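Local coordinates for sister chromatid cohesion protein (Chaetomium thermophilum, PDB 5T8V), which probably loads the cohesin complex onto chromatin, and is represented here by its C-terminal HEAT-repeat fragment, at residues E98-S103 with L117-N122; F857-L862 with P893-A898; S1007-M1012 with Q1041-N1046; P1228-F1233 with A1284-V1289. One frame throughout, in Å; residues are numbered along the deposited sequence.

Contact 1. Residues E98-S103 with L117-N122; sequences ESLDFS and LELLPN
Leu119 puts its two methyl groups on different partners in the 98-103 loop, and with no hydrogen bond between the segments the contact is an apolar one. Leu119 CD2 takes the branched end of Leu100, lying 3.8 Å from Leu100 CD1 and 3.9 Å from Leu100 CD2, so both methyls of Leu100 share one methyl of Leu119 while the two side chains run obliquely past each other. Leu119 CD1 reaches the base of Phe102 instead, 4.1 Å from Phe102 CA and 4.2 Å from Phe102 CB. No ring atom of Phe102 comes within 4.2 Å of Leu119: with chi1 at 49°, CG sits between the backbone N and the carbonyl carbon, and the ring leads away although CB faces Leu119. The interface is small, burying 139 Å² over both sides.

One step further out, polar bonds hold the loop. Ser103 OG donates to Asp101 OD1 over 2.9 Å, arriving on the syn side and 30° out of the carboxylate plane, which bridges the residues flanking Phe102. The carbonyl O of Phe102 is hydrogen-bonded to Trp116 NE1. The contact thus draws the loop that follows helix 81-96 against the chain leading into helix 120-136. The Phe102 ring packs into helix 149-172, against Leu158, Arg161, Leu162 and Ile166, while Leu120 turns to Leu196 of helix 190-213.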
loop_
_atom_site.group_PDB
_atom_site.type_symbol
_atom_site.label_atom_id
_atom_site.label_comp_id
_atom_site.label_asym_id
_atom_site.label_seq_id
_atom_site.Cartn_x
_atom_site.Cartn_y
_atom_site.Cartn_z
ATOM N N GLU A 98 0.189 61.371 30.527
ATOM C CA GLU A 98 0.622 60.196 31.277
ATOM C C GLU A 98 -0.566 59.466 31.894
ATOM O O GLU A 98 -0.678 58.240 31.784
ATOM C CB GLU A 98 1.631 60.602 32.354
ATOM C CG GLU A 98 1.088 61.561 33.404
ATOM C CD GLU A 98 2.166 62.070 34.338
ATOM O OE1 GLU A 98 1.826 62.498 35.461
ATOM O OE2 GLU A 98 3.354 62.036 33.950
ATOM N N SER A 99 -1.466 60.202 32.546
ATOM C CA SER A 99 -2.648 59.612 33.161
ATOM C C SER A 99 -3.851 59.594 32.228
ATOM O O SER A 99 -4.849 58.938 32.543
ATOM C CB SER A 99 -3.014 60.375 34.439
ATOM O OG SER A 99 -1.955 60.334 35.382
ATOM N N LEU A 100 -3.778 60.296 31.101
ATOM C CA LEU A 100 -4.887 60.337 30.161
ATOM C C LEU A 100 -5.236 58.936 29.671
ATOM O O LEU A 100 -4.367 58.075 29.502
ATOM C CB LEU A 100 -4.532 61.234 28.974
ATOM C CG LEU A 100 -5.540 61.305 27.827
ATOM C CD1 LEU A 100 -6.848 61.919 28.296
ATOM C CD2 LEU A 100 -4.958 62.092 26.666
ATOM N N ASP A 101 -6.529 58.714 29.444
ATOM C CA ASP A 101 -7.045 57.460 28.903
ATOM C C ASP A 101 -7.597 57.751 27.511
ATOM O O ASP A 101 -8.745 58.182 27.365
ATOM C CB ASP A 101 -8.116 56.867 29.815
ATOM C CG ASP A 101 -8.866 55.723 29.164
ATOM O OD1 ASP A 101 -8.358 54.583 29.191
ATOM O OD2 ASP A 101 -9.965 55.963 28.623
ATOM N N PHE A 102 -6.771 57.518 26.492
ATOM C CA PHE A 102 -7.146 57.756 25.105
ATOM C C PHE A 102 -7.639 56.491 24.411
ATOM O O PHE A 102 -7.648 56.431 23.176
ATOM C CB PHE A 102 -5.967 58.356 24.334
ATOM C CG PHE A 102 -4.673 57.613 24.523
ATOM C CD1 PHE A 102 -4.424 56.434 23.839
ATOM C CD2 PHE A 102 -3.703 58.101 25.380
ATOM C CE1 PHE A 102 -3.233 55.756 24.013
ATOM C CE2 PHE A 102 -2.510 57.430 25.556
ATOM C CZ PHE A 102 -2.276 56.254 24.871
ATOM N N SER A 103 -8.056 55.487 25.177
ATOM C CA SER A 103 -8.494 54.231 24.591
ATOM C C SER A 103 -9.871 54.377 23.952
ATOM O O SER A 103 -10.696 55.195 24.370
ATOM C CB SER A 103 -8.527 53.131 25.652
ATOM O OG SER A 103 -9.390 53.479 26.722
ATOM N N LEU A 117 -11.618 62.732 19.515
ATOM C CA LEU A 117 -10.788 63.366 18.498
ATOM C C LEU A 117 -10.104 64.630 18.999
ATOM O O LEU A 117 -9.165 65.105 18.352
ATOM C CB LEU A 117 -11.634 63.697 17.268
ATOM C CG LEU A 117 -11.928 62.526 16.331
ATOM C CD1 LEU A 117 -13.216 62.752 15.567
ATOM C CD2 LEU A 117 -10.776 62.333 15.370
ATOM N N GLU A 118 -10.552 65.189 20.120
ATOM C CA GLU A 118 -9.926 66.390 20.657
ATOM C C GLU A 118 -8.631 66.094 21.400
ATOM O O GLU A 118 -7.857 67.021 21.655
ATOM C CB GLU A 118 -10.908 67.115 21.579
ATOM C CG GLU A 118 -12.223 67.465 20.895
ATOM C CD GLU A 118 -13.106 68.362 21.739
ATOM O OE1 GLU A 118 -14.302 68.496 21.407
ATOM O OE2 GLU A 118 -12.605 68.931 22.733
ATOM N N LEU A 119 -8.377 64.829 21.742
ATOM C CA LEU A 119 -7.134 64.444 22.393
ATOM C C LEU A 119 -5.973 64.332 21.415
ATOM O O LEU A 119 -4.814 64.367 21.845
ATOM C CB LEU A 119 -7.307 63.101 23.104
ATOM C CG LEU A 119 -8.482 62.970 24.073
ATOM C CD1 LEU A 119 -8.723 61.505 24.416
ATOM C CD2 LEU A 119 -8.232 63.784 25.329
ATOM N N LEU A 120 -6.253 64.202 20.120
ATOM C CA LEU A 120 -5.198 63.855 19.172
ATOM C C LEU A 120 -4.047 64.851 19.150
ATOM O O LEU A 120 -2.897 64.408 18.995
ATOM C CB LEU A 120 -5.796 63.695 17.768
ATOM C CG LEU A 120 -6.841 62.591 17.578
ATOM C CD1 LEU A 120 -7.147 62.433 16.097
ATOM C CD2 LEU A 120 -6.392 61.260 18.172
ATOM N N PRO A 121 -4.257 66.164 19.265
ATOM C CA PRO A 121 -3.107 67.080 19.294
ATOM C C PRO A 121 -2.118 66.755 20.404
ATOM O O PRO A 121 -0.927 66.541 20.143
ATOM C CB PRO A 121 -3.763 68.450 19.495
ATOM C CG PRO A 121 -5.107 68.303 18.876
ATOM C CD PRO A 121 -5.534 66.894 19.175
ATOM N N ASN A 122 -2.599 66.702 21.649
ATOM C CA ASN A 122 -1.715 66.399 22.771
ATOM C C ASN A 122 -1.189 64.969 22.697
ATOM O O ASN A 122 -0.005 64.723 22.961
ATOM C CB ASN A 122 -2.445 66.629 24.092
ATOM C CG ASN A 122 -2.724 68.093 24.357
ATOM O OD1 ASN A 122 -2.117 68.973 23.748
ATOM N ND2 ASN A 122 -3.640 68.363 25.280
#

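Contact 2. Residues F857-L862 with P893-A898; sequences FTFEQL and PQLSSA
Phe859 and Leu895 bring the backbones closest, their CA atoms 7.4 Å apart, where the weakly bonded helical turn 859-862 faces the loop that follows helix 878-891. The side chains meet at about a right angle. Leu895 presents CD1 to the edge of the Phe859 ring, near its plane, 3.7 Å from Phe859 CD1 and 4.0 Å from Phe859 CB. In Phe859, chi1 of 170° sets CG opposite the backbone N and helps to place the ring edge beside Leu895. Other residues deal with the rest of the ring: His899 stacks on it and Phe902 meets it edge-to-face.

The turn has its own side-chain bond, Thr858 N to Gln861 OE1 at 2.9 Å, with the donor tilted 32° from the carbonyl plane. Phe857 buries its ring among helices 808-824, 839-852 and 878-891. The contact joins the turn 859-862 to the loop between helices 878-891 and 900-910, in an all-helical HEAT-repeat protein of alpha-solenoid form.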
loop_
_atom_site.group_PDB
_atom_site.type_symbol
_atom_site.label_atom_id
_atom_site.label_comp_id
_atom_site.label_asym_id
_atom_site.label_seq_id
_atom_site.Cartn_x
_atom_site.Cartn_y
_atom_site.Cartn_z
ATOM N N PHE A 857 -23.808 -22.524 -36.403
ATOM C CA PHE A 857 -23.128 -23.098 -37.551
ATOM C C PHE A 857 -24.104 -23.321 -38.701
ATOM O O PHE A 857 -25.308 -23.490 -38.495
ATOM C CB PHE A 857 -22.454 -24.421 -37.175
ATOM C CG PHE A 857 -21.323 -24.266 -36.195
ATOM C CD1 PHE A 857 -21.576 -23.994 -34.860
ATOM C CD2 PHE A 857 -20.007 -24.398 -36.607
ATOM C CE1 PHE A 857 -20.538 -23.849 -33.959
ATOM C CE2 PHE A 857 -18.967 -24.256 -35.708
ATOM C CZ PHE A 857 -19.233 -23.981 -34.384
ATOM N N THR A 858 -23.566 -23.319 -39.919
ATOM C CA THR A 858 -24.344 -23.544 -41.127
ATOM C C THR A 858 -23.745 -24.701 -41.918
ATOM O O THR A 858 -22.580 -25.068 -41.740
ATOM C CB THR A 858 -24.396 -22.286 -42.006
ATOM O OG1 THR A 858 -23.091 -22.001 -42.527
ATOM C CG2 THR A 858 -24.887 -21.090 -41.205
ATOM N N PHE A 859 -24.563 -25.276 -42.802
ATOM C CA PHE A 859 -24.117 -26.421 -43.591
ATOM C C PHE A 859 -22.949 -26.051 -44.495
ATOM O O PHE A 859 -21.995 -26.826 -44.638
ATOM C CB PHE A 859 -25.280 -26.969 -44.420
ATOM C CG PHE A 859 -24.867 -27.986 -45.447
ATOM C CD1 PHE A 859 -24.780 -29.328 -45.117
ATOM C CD2 PHE A 859 -24.572 -27.601 -46.745
ATOM C CE1 PHE A 859 -24.402 -30.267 -46.061
ATOM C CE2 PHE A 859 -24.192 -28.534 -47.692
ATOM C CZ PHE A 859 -24.109 -29.869 -47.350
ATOM N N GLU A 860 -23.006 -24.872 -45.120
ATOM C CA GLU A 860 -21.977 -24.493 -46.082
ATOM C C GLU A 860 -20.589 -24.529 -45.457
ATOM O O GLU A 860 -19.611 -24.888 -46.123
ATOM C CB GLU A 860 -22.272 -23.102 -46.645
ATOM C CG GLU A 860 -23.516 -23.035 -47.518
ATOM C CD GLU A 860 -23.370 -23.819 -48.811
ATOM O OE1 GLU A 860 -22.266 -24.342 -49.071
ATOM O OE2 GLU A 860 -24.359 -23.912 -49.567
ATOM N N GLN A 861 -20.480 -24.160 -44.184
ATOM C CA GLN A 861 -19.190 -24.159 -43.507
ATOM C C GLN A 861 -18.842 -25.508 -42.892
ATOM O O GLN A 861 -17.685 -25.714 -42.510
ATOM C CB GLN A 861 -19.152 -23.061 -42.439
ATOM C CG GLN A 861 -20.284 -23.088 -41.419
ATOM C CD GLN A 861 -20.337 -21.847 -40.531
ATOM O OE1 GLN A 861 -21.057 -21.836 -39.537
ATOM N NE2 GLN A 861 -19.594 -20.799 -40.884
ATOM N N LEU A 862 -19.803 -26.429 -42.792
ATOM C CA LEU A 862 -19.456 -27.824 -42.553
ATOM C C LEU A 862 -18.867 -28.470 -43.798
ATOM O O LEU A 862 -18.135 -29.459 -43.685
ATOM C CB LEU A 862 -20.682 -28.612 -42.093
ATOM C CG LEU A 862 -20.870 -28.710 -40.579
ATOM C CD1 LEU A 862 -20.971 -27.327 -39.953
ATOM C CD2 LEU A 862 -22.098 -29.545 -40.256
ATOM N N PRO A 893 -26.818 -32.908 -36.248
ATOM C CA PRO A 893 -28.203 -33.192 -35.833
ATOM C C PRO A 893 -29.068 -31.946 -35.703
ATOM O O PRO A 893 -30.285 -32.079 -35.523
ATOM C CB PRO A 893 -28.034 -33.901 -34.480
ATOM C CG PRO A 893 -26.672 -33.541 -34.017
ATOM C CD PRO A 893 -25.843 -33.376 -35.245
ATOM N N GLN A 894 -28.487 -30.749 -35.786
ATOM C CA GLN A 894 -29.253 -29.512 -35.715
ATOM C C GLN A 894 -29.800 -29.073 -37.067
ATOM O O GLN A 894 -30.796 -28.342 -37.106
ATOM C CB GLN A 894 -28.385 -28.394 -35.123
ATOM C CG GLN A 894 -29.039 -27.013 -35.100
ATOM C CD GLN A 894 -28.506 -26.082 -36.181
ATOM O OE1 GLN A 894 -27.529 -26.390 -36.865
ATOM N NE2 GLN A 894 -29.147 -24.929 -36.333
ATOM N N LEU A 895 -29.185 -29.501 -38.168
ATOM C CA LEU A 895 -29.683 -29.141 -39.487
ATOM C C LEU A 895 -31.111 -29.647 -39.674
ATOM O O LEU A 895 -31.555 -30.601 -39.029
ATOM C CB LEU A 895 -28.779 -29.716 -40.579
ATOM C CG LEU A 895 -27.318 -29.255 -40.614
ATOM C CD1 LEU A 895 -26.657 -29.725 -41.902
ATOM C CD2 LEU A 895 -27.201 -27.744 -40.478
ATOM N N SER A 896 -31.833 -28.988 -40.576
ATOM C CA SER A 896 -33.222 -29.321 -40.875
ATOM C C SER A 896 -33.410 -29.931 -42.254
ATOM O O SER A 896 -34.172 -30.891 -42.400
ATOM C CB SER A 896 -34.097 -28.067 -40.762
ATOM O OG SER A 896 -33.718 -27.096 -41.721
ATOM N N SER A 897 -32.729 -29.398 -43.270
ATOM C CA SER A 897 -32.914 -29.884 -44.632
ATOM C C SER A 897 -32.555 -31.358 -44.763
ATOM O O SER A 897 -33.074 -32.041 -45.654
ATOM C CB SER A 897 -32.071 -29.047 -45.596
ATOM O OG SER A 897 -30.738 -28.930 -45.136
ATOM N N ALA A 898 -31.685 -31.867 -43.892
ATOM C CA ALA A 898 -31.248 -33.255 -43.975
ATOM C C ALA A 898 -30.667 -33.550 -45.352
ATOM O O ALA A 898 -31.367 -34.058 -46.235
ATOM C CB ALA A 898 -32.409 -34.205 -43.675
#

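Contact 3. Residues S1007-M1012 with Q1041-N1046; sequences SVSKLM and QSSPRN
Ser1009 and Lys1010, at the start of helix 1009-1016, meet Asn1046 and Ser1043 beyond the end of helix 1026-1042, within the HEAT-repeat solenoid. The helix start carries an ST motif: Ser1007 OG accepts from Lys1010 N at 3.0 Å with an N-H...O angle of 159°, while Val1008 occupies the N-cap position. In the other segment, Asn1046 N donates to Ser1043 O over 3.0 Å, closing the turn that carries both partner side chains.

Among van der Waals contacts the Asn1046 amide does most. With chi1 at -76°, its CG stands opposite the carbonyl carbon, and the amide spreads across two neighbouring residues of the helix. OD1 lies against Ser1009 CB, whereas Asn1046 ND2 lies 3.5 Å from Lys1010 CA and 3.6 Å from Lys1010 CB. Lys1010 contributes only this base; beyond CG its chain is extended and leads away from Asn1046. The side chain of Ser1043 also touches that of Asn988.

The polar contacts centre on Ser1009, whose hydroxyl is hydrogen-bonded to Asn988 OD1 in a nearby loop. Ser1042 OG is hydrogen-bonded to Lys985 O, so the end of helix 969-986 and the loop after it are joined to both segments. Between the segments themselves, the hydroxyls of the two serines come close, Ser1009 OG lying 3.3 Å from Ser1043 OG.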
loop_
_atom_site.group_PDB
_atom_site.type_symbol
_atom_site.label_atom_id
_atom_site.label_comp_id
_atom_site.label_asym_id
_atom_site.label_seq_id
_atom_site.Cartn_x
_atom_site.Cartn_y
_atom_site.Cartn_z
ATOM N N SER A 1007 -31.253 -58.577 -27.298
ATOM C CA SER A 1007 -30.419 -57.714 -26.469
ATOM C C SER A 1007 -29.267 -57.091 -27.247
ATOM O O SER A 1007 -29.085 -55.871 -27.208
ATOM C CB SER A 1007 -29.869 -58.504 -25.276
ATOM O OG SER A 1007 -29.117 -57.660 -24.422
ATOM N N VAL A 1008 -28.476 -57.906 -27.945
ATOM C CA VAL A 1008 -27.283 -57.441 -28.649
ATOM C C VAL A 1008 -26.233 -57.036 -27.621
ATOM O O VAL A 1008 -25.121 -57.577 -27.612
ATOM C CB VAL A 1008 -27.597 -56.278 -29.610
ATOM C CG1 VAL A 1008 -26.374 -55.946 -30.455
ATOM C CG2 VAL A 1008 -28.786 -56.626 -30.500
ATOM N N SER A 1009 -26.573 -56.075 -26.759
ATOM C CA SER A 1009 -25.722 -55.748 -25.620
ATOM C C SER A 1009 -25.233 -57.016 -24.932
ATOM O O SER A 1009 -24.026 -57.226 -24.759
ATOM C CB SER A 1009 -26.496 -54.869 -24.635
ATOM O OG SER A 1009 -27.327 -53.944 -25.317
ATOM N N LYS A 1010 -26.171 -57.883 -24.547
ATOM C CA LYS A 1010 -25.805 -59.141 -23.909
ATOM C C LYS A 1010 -25.070 -60.067 -24.866
ATOM O O LYS A 1010 -24.300 -60.923 -24.421
ATOM C CB LYS A 1010 -27.050 -59.835 -23.360
ATOM C CG LYS A 1010 -26.803 -61.264 -22.917
ATOM C CD LYS A 1010 -27.858 -61.740 -21.940
ATOM C CE LYS A 1010 -27.687 -63.217 -21.630
ATOM N NZ LYS A 1010 -28.489 -63.638 -20.450
ATOM N N LEU A 1011 -25.299 -59.932 -26.173
ATOM C CA LEU A 1011 -24.540 -60.727 -27.133
ATOM C C LEU A 1011 -23.077 -60.304 -27.143
ATOM O O LEU A 1011 -22.171 -61.145 -27.058
ATOM C CB LEU A 1011 -25.158 -60.596 -28.528
ATOM C CG LEU A 1011 -24.455 -61.324 -29.677
ATOM C CD1 LEU A 1011 -24.292 -62.807 -29.376
ATOM C CD2 LEU A 1011 -25.225 -61.129 -30.976
ATOM N N MET A 1012 -22.828 -58.996 -27.226
ATOM C CA MET A 1012 -21.463 -58.488 -27.170
ATOM C C MET A 1012 -20.785 -58.898 -25.867
ATOM O O MET A 1012 -19.681 -59.461 -25.874
ATOM C CB MET A 1012 -21.475 -56.966 -27.328
ATOM C CG MET A 1012 -22.130 -56.499 -28.626
ATOM S SD MET A 1012 -22.089 -54.714 -28.894
ATOM C CE MET A 1012 -23.305 -54.151 -27.712
ATOM N N GLN A 1041 -21.692 -49.514 -19.443
ATOM C CA GLN A 1041 -21.961 -48.154 -18.984
ATOM C C GLN A 1041 -23.169 -47.551 -19.691
ATOM O O GLN A 1041 -23.847 -46.686 -19.126
ATOM C CB GLN A 1041 -20.726 -47.273 -19.177
ATOM C CG GLN A 1041 -20.544 -46.711 -20.577
ATOM C CD GLN A 1041 -19.340 -45.804 -20.676
ATOM O OE1 GLN A 1041 -19.450 -44.656 -21.104
ATOM N NE2 GLN A 1041 -18.179 -46.312 -20.276
ATOM N N SER A 1042 -23.457 -47.993 -20.917
ATOM C CA SER A 1042 -24.624 -47.529 -21.656
ATOM C C SER A 1042 -25.766 -48.538 -21.664
ATOM O O SER A 1042 -26.867 -48.198 -22.112
ATOM C CB SER A 1042 -24.237 -47.193 -23.100
ATOM O OG SER A 1042 -23.403 -46.047 -23.144
ATOM N N SER A 1043 -25.534 -49.759 -21.189
ATOM C CA SER A 1043 -26.582 -50.765 -21.015
ATOM C C SER A 1043 -26.435 -51.345 -19.614
ATOM O O SER A 1043 -26.024 -52.499 -19.442
ATOM C CB SER A 1043 -26.493 -51.855 -22.083
ATOM O OG SER A 1043 -26.748 -51.324 -23.374
ATOM N N PRO A 1044 -26.767 -50.563 -18.585
ATOM C CA PRO A 1044 -26.427 -50.969 -17.212
ATOM C C PRO A 1044 -27.000 -52.311 -16.792
ATOM O O PRO A 1044 -26.449 -52.935 -15.877
ATOM C CB PRO A 1044 -26.999 -49.828 -16.358
ATOM C CG PRO A 1044 -27.078 -48.662 -17.283
ATOM C CD PRO A 1044 -27.401 -49.233 -18.625
ATOM N N ARG A 1045 -28.082 -52.781 -17.414
ATOM C CA ARG A 1045 -28.664 -54.052 -16.998
ATOM C C ARG A 1045 -27.695 -55.213 -17.171
ATOM O O ARG A 1045 -27.867 -56.250 -16.521
ATOM C CB ARG A 1045 -29.954 -54.323 -17.771
ATOM C CG ARG A 1045 -31.117 -53.436 -17.340
ATOM C CD ARG A 1045 -32.423 -54.210 -17.245
ATOM N NE ARG A 1045 -32.335 -55.327 -16.305
ATOM C CZ ARG A 1045 -32.445 -55.216 -14.984
ATOM N NH1 ARG A 1045 -32.644 -54.032 -14.420
ATOM N NH2 ARG A 1045 -32.352 -56.297 -14.220
ATOM N N ASN A 1046 -26.678 -55.066 -18.022
ATOM C CA ASN A 1046 -25.671 -56.111 -18.158
ATOM C C ASN A 1046 -24.764 -56.197 -16.938
ATOM O O ASN A 1046 -24.182 -57.258 -16.693
ATOM C CB ASN A 1046 -24.830 -55.874 -19.413
ATOM C CG ASN A 1046 -25.560 -56.263 -20.684
ATOM O OD1 ASN A 1046 -25.816 -55.425 -21.549
ATOM N ND2 ASN A 1046 -25.897 -57.543 -20.805
#

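Contact 4. Residues P1228-F1233 with A1284-V1289; sequences PKLHLF and AFFEYV
Phe1286 packs its ring against Pro1228 and Leu1230, at a type I beta turn (Pro1228 to His1231) that leads into helix 1231-1240 of the alpha-helical C-terminal family region. From its base outward, Phe1286 CB lies over one face of the Tyr1288 ring, 3.4 Å above the plane and offset toward the rim. Phe1286 CD1 meets Pro1228 CG at 3.6 Å. Phe1286 CE1 lies 3.9 Å from Pro1228 CG and 4.1 Å from Leu1230 CB, and Phe1286 CZ, at the tip, is 4.2 Å from Leu1230 CB. On the ring's other side, Tyr1288 OH lies in plane at the edge, nearest Phe1286 CD2. Leu1230 CB lies at the ring edge, near its plane, while Pro1228 CG approaches obliquely.

Beyond CB, chi1 of -52° sets Leu1230 CG opposite the carbonyl carbon, and the side chain packs on Ile1207 and Leu1252. The Pro1228 ring sits against Phe1285 O through CB, CG and CD; Phe1285 CB lies 4.4 Å from Pro1228 CD, while the Phe1285 ring leads away to stack with Phe1226.

Two donors grip the turn's carbonyl: Pro1228 O accepts from His1231 N and, at 3.2 Å with a C=O...N angle of 178°, from His1231 ND1.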
loop_
_atom_site.group_PDB
_atom_site.type_symbol
_atom_site.label_atom_id
_atom_site.label_comp_id
_atom_site.label_asym_id
_atom_site.label_seq_id
_atom_site.Cartn_x
_atom_site.Cartn_y
_atom_site.Cartn_z
ATOM N N PRO A 1228 -2.716 -28.673 12.441
ATOM C CA PRO A 1228 -2.970 -30.055 12.862
ATOM C C PRO A 1228 -3.601 -30.876 11.749
ATOM O O PRO A 1228 -4.267 -30.351 10.854
ATOM C CB PRO A 1228 -3.927 -29.890 14.046
ATOM C CG PRO A 1228 -4.668 -28.642 13.737
ATOM C CD PRO A 1228 -3.685 -27.736 13.038
ATOM N N LYS A 1229 -3.380 -32.191 11.817
ATOM C CA LYS A 1229 -3.931 -33.083 10.802
ATOM C C LYS A 1229 -5.453 -33.051 10.809
ATOM O O LYS A 1229 -6.088 -33.140 9.752
ATOM C CB LYS A 1229 -3.424 -34.509 11.030
ATOM C CG LYS A 1229 -1.912 -34.654 10.963
ATOM C CD LYS A 1229 -1.368 -34.287 9.586
ATOM C CE LYS A 1229 0.132 -34.510 9.500
ATOM N NZ LYS A 1229 0.500 -35.940 9.681
ATOM N N LEU A 1230 -6.056 -32.923 11.989
ATOM C CA LEU A 1230 -7.504 -32.916 12.132
ATOM C C LEU A 1230 -8.111 -31.534 11.927
ATOM O O LEU A 1230 -9.285 -31.334 12.256
ATOM C CB LEU A 1230 -7.894 -33.441 13.517
ATOM C CG LEU A 1230 -7.296 -34.787 13.937
ATOM C CD1 LEU A 1230 -7.712 -35.136 15.360
ATOM C CD2 LEU A 1230 -7.710 -35.888 12.978
ATOM N N HIS A 1231 -7.348 -30.576 11.389
ATOM C CA HIS A 1231 -7.874 -29.222 11.254
ATOM C C HIS A 1231 -9.073 -29.183 10.315
ATOM O O HIS A 1231 -9.968 -28.349 10.492
ATOM C CB HIS A 1231 -6.773 -28.267 10.781
ATOM C CG HIS A 1231 -6.693 -28.106 9.296
ATOM N ND1 HIS A 1231 -5.914 -28.919 8.500
ATOM C CD2 HIS A 1231 -7.271 -27.209 8.464
ATOM C CE1 HIS A 1231 -6.025 -28.535 7.240
ATOM N NE2 HIS A 1231 -6.846 -27.500 7.191
ATOM N N LEU A 1232 -9.119 -30.073 9.321
ATOM C CA LEU A 1232 -10.336 -30.221 8.530
ATOM C C LEU A 1232 -11.474 -30.735 9.400
ATOM O O LEU A 1232 -12.563 -30.151 9.429
ATOM C CB LEU A 1232 -10.102 -31.170 7.350
ATOM C CG LEU A 1232 -9.124 -30.778 6.237
ATOM C CD1 LEU A 1232 -9.180 -29.283 5.939
ATOM C CD2 LEU A 1232 -7.704 -31.230 6.570
ATOM N N PHE A 1233 -11.227 -31.826 10.128
ATOM C CA PHE A 1233 -12.237 -32.397 11.011
ATOM C C PHE A 1233 -12.895 -31.312 11.855
ATOM O O PHE A 1233 -14.096 -31.048 11.734
ATOM C CB PHE A 1233 -11.590 -33.467 11.899
ATOM C CG PHE A 1233 -12.561 -34.460 12.483
ATOM C CD1 PHE A 1233 -13.917 -34.183 12.566
ATOM C CD2 PHE A 1233 -12.106 -35.679 12.956
ATOM C CE1 PHE A 1233 -14.796 -35.102 13.105
ATOM C CE2 PHE A 1233 -12.981 -36.603 13.496
ATOM C CZ PHE A 1233 -14.327 -36.313 13.571
ATOM N N ALA A 1284 -1.965 -29.206 20.493
ATOM C CA ALA A 1284 -1.095 -28.036 20.584
ATOM C C ALA A 1284 -1.615 -26.884 19.730
ATOM O O ALA A 1284 -1.665 -25.734 20.180
ATOM C CB ALA A 1284 0.328 -28.410 20.167
ATOM N N PHE A 1285 -2.013 -27.177 18.494
ATOM C CA PHE A 1285 -2.473 -26.165 17.551
ATOM C C PHE A 1285 -3.807 -26.609 16.975
ATOM O O PHE A 1285 -3.930 -27.744 16.508
ATOM C CB PHE A 1285 -1.451 -25.961 16.430
ATOM C CG PHE A 1285 -0.048 -26.351 16.813
ATOM C CD1 PHE A 1285 0.807 -25.434 17.406
ATOM C CD2 PHE A 1285 0.413 -27.638 16.586
ATOM C CE1 PHE A 1285 2.096 -25.795 17.760
ATOM C CE2 PHE A 1285 1.700 -28.004 16.938
ATOM C CZ PHE A 1285 2.542 -27.081 17.526
ATOM N N PHE A 1286 -4.803 -25.723 17.006
ATOM C CA PHE A 1286 -6.133 -26.098 16.539
ATOM C C PHE A 1286 -6.982 -24.910 16.098
ATOM O O PHE A 1286 -8.032 -25.099 15.476
ATOM C CB PHE A 1286 -6.883 -26.855 17.646
ATOM C CG PHE A 1286 -7.069 -28.331 17.382
ATOM C CD1 PHE A 1286 -7.310 -28.811 16.104
ATOM C CD2 PHE A 1286 -7.016 -29.237 18.429
ATOM C CE1 PHE A 1286 -7.482 -30.167 15.877
ATOM C CE2 PHE A 1286 -7.190 -30.589 18.208
ATOM C CZ PHE A 1286 -7.423 -31.054 16.929
ATOM N N GLU A 1287 -6.554 -23.688 16.411
ATOM C CA GLU A 1287 -7.357 -22.496 16.148
ATOM C C GLU A 1287 -8.717 -22.604 16.843
ATOM O O GLU A 1287 -9.777 -22.603 16.212
ATOM C CB GLU A 1287 -7.524 -22.262 14.640
ATOM C CG GLU A 1287 -6.350 -21.567 13.970
ATOM C CD GLU A 1287 -6.189 -20.126 14.416
ATOM O OE1 GLU A 1287 -5.757 -19.897 15.567
ATOM O OE2 GLU A 1287 -6.504 -19.218 13.618
ATOM N N TYR A 1288 -8.664 -22.706 18.168
ATOM C CA TYR A 1288 -9.881 -22.768 18.964
ATOM C C TYR A 1288 -10.665 -21.468 18.819
ATOM O O TYR A 1288 -10.093 -20.385 18.667
ATOM C CB TYR A 1288 -9.541 -23.026 20.433
ATOM C CG TYR A 1288 -8.709 -24.270 20.656
ATOM C CD1 TYR A 1288 -9.310 -25.506 20.853
ATOM C CD2 TYR A 1288 -7.321 -24.208 20.669
ATOM C CE1 TYR A 1288 -8.553 -26.645 21.056
ATOM C CE2 TYR A 1288 -6.555 -25.340 20.870
ATOM C CZ TYR A 1288 -7.176 -26.556 21.065
ATOM O OH TYR A 1288 -6.417 -27.687 21.266
ATOM N N VAL A 1289 -11.993 -21.581 18.869
ATOM C CA VAL A 1289 -12.879 -20.449 18.618
ATOM C C VAL A 1289 -13.559 -19.945 19.882
ATOM O O VAL A 1289 -14.291 -18.948 19.821
ATOM C CB VAL A 1289 -13.926 -20.792 17.538
ATOM C CG1 VAL A 1289 -15.004 -21.733 18.078
ATOM C CG2 VAL A 1289 -14.538 -19.522 16.943
#

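How the contacts relate
The four contacts follow one another along the chain without overlap, and none touches another. Contact 1 stands apart near the N-terminal end: its centre is about 113 Å from that of contact 2, about 127 Å from that of contact 3 and about 90 Å from that of contact 4, each on the opposite side of the chain's centre. Contacts 2 and 3 are the nearest pair, with centres about 33 Å apart and nearest atoms about 17 Å apart. Contact 4 lies about 50 Å from contact 3, centre to centre, and is the most central and the most fully buried. Such separations fit local joints spread along an elongated helical solenoid, whose radius of gyration is 50 Å.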